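Local coordinates for glutathione S-transferase, N-terminal domain protein (Pseudomonas putida, PDB 4NAX) that binds one glutathione disulfide per subunit and probably acts as a glutathione transferase of the Ure2p-like group, at residues M37-G42 against V223-K228. Sequence-based numbering, arbitrary orientation.
Unlike the reference sequence in segment 223-228: His225 (reference Arg).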
ATOM      1  N   MET A  37      -4.452  -5.965  15.372  1.00 12.70           N
ATOM      2  CA  MET A  37      -5.438  -6.778  14.701  1.00 12.82           C
ATOM      3  C   MET A  37      -5.640  -8.128  15.405  1.00 13.15           C
ATOM      4  O   MET A  37      -6.770  -8.547  15.626  1.00 14.09           O
ATOM      5  CB  MET A  37      -5.004  -6.998  13.249  1.00 13.35           C
ATOM      6  CG  MET A  37      -5.946  -7.863  12.438  1.00 14.15           C
ATOM      7  SD  MET A  37      -7.567  -7.103  12.245  1.00 14.43           S
ATOM      8  CE  MET A  37      -8.270  -8.251  11.068  1.00 13.93           C
ATOM      9  N   LEU A  38      -4.540  -8.797  15.736  1.00 12.76           N
ATOM     10  CA  LEU A  38      -4.611 -10.091  16.390  1.00 13.32           C
ATOM     11  C   LEU A  38      -5.295  -9.984  17.752  1.00 14.31           C
ATOM     12  O   LEU A  38      -6.122 -10.843  18.117  1.00 15.26           O
ATOM     13  CB  LEU A  38      -3.218 -10.685  16.524  1.00 13.96           C
ATOM     14  CG  LEU A  38      -2.622 -11.140  15.183  1.00 13.22           C
ATOM     15  CD1 LEU A  38      -1.113 -11.272  15.283  1.00 14.32           C
ATOM     16  CD2 LEU A  38      -3.261 -12.439  14.727  1.00 15.25           C
ATOM     17  N   GLU A  39      -4.970  -8.923  18.490  1.00 14.26           N
ATOM     18  CA  GLU A  39      -5.638  -8.683  19.776  1.00 14.60           C
ATOM     19  C   GLU A  39      -7.132  -8.436  19.603  1.00 15.98           C
ATOM     20  O   GLU A  39      -7.942  -8.887  20.415  1.00 17.79           O
ATOM     21  CB  GLU A  39      -4.981  -7.509  20.523  1.00 15.81           C
ATOM     22  CG  GLU A  39      -3.547  -7.762  20.960  1.00 16.18           C
ATOM     23  CD  GLU A  39      -3.421  -8.769  22.082  1.00 17.54           C
ATOM     24  OE1 GLU A  39      -4.302  -8.811  22.963  1.00 22.82           O
ATOM     25  OE2 GLU A  39      -2.415  -9.509  22.099  1.00 18.70           O
ATOM     26  N   GLU A  40      -7.513  -7.671  18.584  1.00 14.62           N
ATOM     27  CA  GLU A  40      -8.933  -7.352  18.339  1.00 14.70           C
ATOM     28  C   GLU A  40      -9.753  -8.604  18.013  1.00 15.79           C
ATOM     29  O   GLU A  40     -10.880  -8.727  18.471  1.00 17.90           O
ATOM     30  CB  GLU A  40      -9.094  -6.374  17.172  1.00 16.30           C
ATOM     31  CG  GLU A  40      -8.607  -4.960  17.442  1.00 15.00           C
ATOM     32  CD  GLU A  40      -9.548  -4.091  18.285  1.00 16.38           C
ATOM     33  OE1 GLU A  40     -10.522  -4.581  18.926  1.00 18.60           O
ATOM     34  OE2 GLU A  40      -9.279  -2.869  18.367  1.00 15.83           O
ATOM     35  N   ILE A  41      -9.193  -9.487  17.187  1.00 15.23           N
ATOM     36  CA  ILE A  41      -9.951 -10.619  16.674  1.00 15.82           C
ATOM     37  C   ILE A  41      -9.878 -11.837  17.591  1.00 16.57           C
ATOM     38  O   ILE A  41     -10.637 -12.788  17.415  1.00 18.71           O
ATOM     39  CB  ILE A  41      -9.582 -10.991  15.216  1.00 16.82           C
ATOM     40  CG1 ILE A  41      -8.177 -11.585  15.129  1.00 15.34           C
ATOM     41  CG2 ILE A  41      -9.780  -9.781  14.308  1.00 16.42           C
ATOM     42  CD1 ILE A  41      -7.707 -11.953  13.738  1.00 19.74           C
ATOM     43  N   GLY A  42      -8.974 -11.808  18.566  1.00 16.04           N
ATOM     44  CA  GLY A  42      -8.870 -12.880  19.544  1.00 18.05           C
ATOM     45  C   GLY A  42      -8.213 -14.156  19.043  1.00 16.76           C
ATOM     46  O   GLY A  42      -8.403 -15.219  19.605  1.00 21.77           O
ATOM     47  N   VAL A 223      -6.103  -2.175  21.305  1.00 15.20           N
ATOM     48  CA  VAL A 223      -5.118  -1.218  20.790  1.00 14.63           C
ATOM     49  C   VAL A 223      -4.011  -1.024  21.801  1.00 15.11           C
ATOM     50  O   VAL A 223      -2.830  -1.103  21.455  1.00 15.04           O
ATOM     51  CB  VAL A 223      -5.787   0.103  20.396  1.00 15.08           C
ATOM     52  CG1 VAL A 223      -4.773   1.193  20.111  1.00 15.04           C
ATOM     53  CG2 VAL A 223      -6.694  -0.083  19.178  1.00 16.11           C
ATOM     54  N   GLN A 224      -4.368  -0.765  23.053  1.00 16.03           N
ATOM     55  CA  GLN A 224      -3.323  -0.572  24.068  1.00 16.42           C
ATOM     56  C   GLN A 224      -2.424  -1.794  24.215  1.00 15.55           C
ATOM     57  O   GLN A 224      -1.205  -1.650  24.333  1.00 17.47           O
ATOM     58  CB  GLN A 224      -3.930  -0.153  25.409  1.00 19.09           C
ATOM     59  CG  GLN A 224      -4.437   1.281  25.390  1.00 19.77           C
ATOM     60  CD  GLN A 224      -3.343   2.321  25.133  1.00 21.94           C
ATOM     61  OE1 GLN A 224      -2.224   2.211  25.645  1.00 22.14           O
ATOM     62  NE2 GLN A 224      -3.657   3.322  24.315  1.00 22.66           N
ATOM     63  N   HIS A 225      -2.995  -2.996  24.145  1.00 15.72           N
ATOM     64  CA  HIS A 225      -2.139  -4.191  24.174  1.00 15.28           C
ATOM     65  C   HIS A 225      -1.266  -4.281  22.929  1.00 14.80           C
ATOM     66  O   HIS A 225      -0.061  -4.490  23.014  1.00 14.99           O
ATOM     67  CB  HIS A 225      -2.955  -5.477  24.258  1.00 17.23           C
ATOM     68  CG  HIS A 225      -3.677  -5.652  25.550  1.00 18.28           C
ATOM     69  ND1 HIS A 225      -3.043  -5.582  26.769  1.00 19.63           N
ATOM     70  CD2 HIS A 225      -4.970  -5.938  25.812  1.00 19.54           C
ATOM     71  CE1 HIS A 225      -3.917  -5.817  27.729  1.00 22.36           C
ATOM     72  NE2 HIS A 225      -5.098  -6.011  27.174  1.00 23.10           N
ATOM     73  N   GLY A 226      -1.889  -4.146  21.763  1.00 14.64           N
ATOM     74  CA  GLY A 226      -1.163  -4.338  20.522  1.00 13.95           C
ATOM     75  C   GLY A 226      -0.048  -3.339  20.282  1.00 13.43           C
ATOM     76  O   GLY A 226       0.950  -3.662  19.650  1.00 13.39           O
ATOM     77  N   LEU A 227      -0.200  -2.132  20.806  1.00 13.84           N
ATOM     78  CA  LEU A 227       0.844  -1.113  20.687  1.00 13.82           C
ATOM     79  C   LEU A 227       2.165  -1.521  21.306  1.00 13.63           C
ATOM     80  O   LEU A 227       3.208  -0.948  20.971  1.00 14.06           O
ATOM     81  CB  LEU A 227       0.434   0.210  21.350  1.00 15.51           C
ATOM     82  CG  LEU A 227      -0.591   1.058  20.593  1.00 15.82           C
ATOM     83  CD1 LEU A 227      -1.027   2.228  21.467  1.00 18.52           C
ATOM     84  CD2 LEU A 227      -0.073   1.542  19.245  1.00 16.46           C
ATOM     85  N   LYS A 228       2.144  -2.488  22.228  1.00 13.40           N
ATOM     86  CA  LYS A 228       3.300  -2.818  23.046  1.00 14.12           C
ATOM     87  C   LYS A 228       3.981  -4.118  22.657  1.00 13.92           C
ATOM     88  O   LYS A 228       4.978  -4.492  23.258  1.00 14.66           O
ATOM     89  CB  LYS A 228       2.844  -2.886  24.509  1.00 14.39           C
ATOM     90  CG  LYS A 228       2.155  -1.606  24.956  1.00 14.48           C
ATOM     91  CD  LYS A 228       1.731  -1.655  26.418  1.00 16.51           C
ATOM     92  CE  LYS A 228       0.923  -0.431  26.745  1.00 17.59           C
ATOM     93  NZ  LYS A 228       0.637  -0.310  28.177  1.00 21.09           N
TER
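Glu39 reaches from helix 31-41 to the spot on helix 221-226 where Gly226 offers bare backbone, and this is the tight part of the contact. The CA atoms of Glu39 and Gly226 come within 6.3 Å; a CB on the glycine would point at Glu39, so its absence probably eases the approach, and Glu39 CG packs 4.1 Å from Gly226 N. With CG anti to the carbonyl carbon (chi1 -66°), the bend at chi2 brings the Glu39 carboxylate across His225 CB, the two side chains crossing at about a right angle, with OE1 3.8 Å from that CB. The carboxylate and imidazole planes stand 54° apart, and OE1 remains 5.1 Å from His225 NE2, too far for a salt bridge. The other oxygen, OE2, is hydrogen-bonded to Tyr45 OH. Cut back to alanine, Glu39 would lose the CG and carboxylate that pack on Gly226 and His225, and the Tyr45 hydroxyl would probably be left without this acceptor.

Contact is looser around these central atoms. His225, which replaces the arginine of the reference sequence, is exposed and marks the solvent side; its ring meets Glu39 OE1 only obliquely. Glu40 touches Val223 only with its end, OE2 lying 3.9 Å from Val223 CG2; that oxygen is held instead by a salt bridge to Arg220 and a hydrogen bond to Tyr178. Behind Val223 lie Phe217 and Leu218 of helix 208-219.

The pair thus joins helix 31-41, which follows the first strand (21-25) of the thioredoxin-like domain, to helix 221-226, the last helix of the chain, an interdomain packing characteristic of the two-domain glutathione transferase fold.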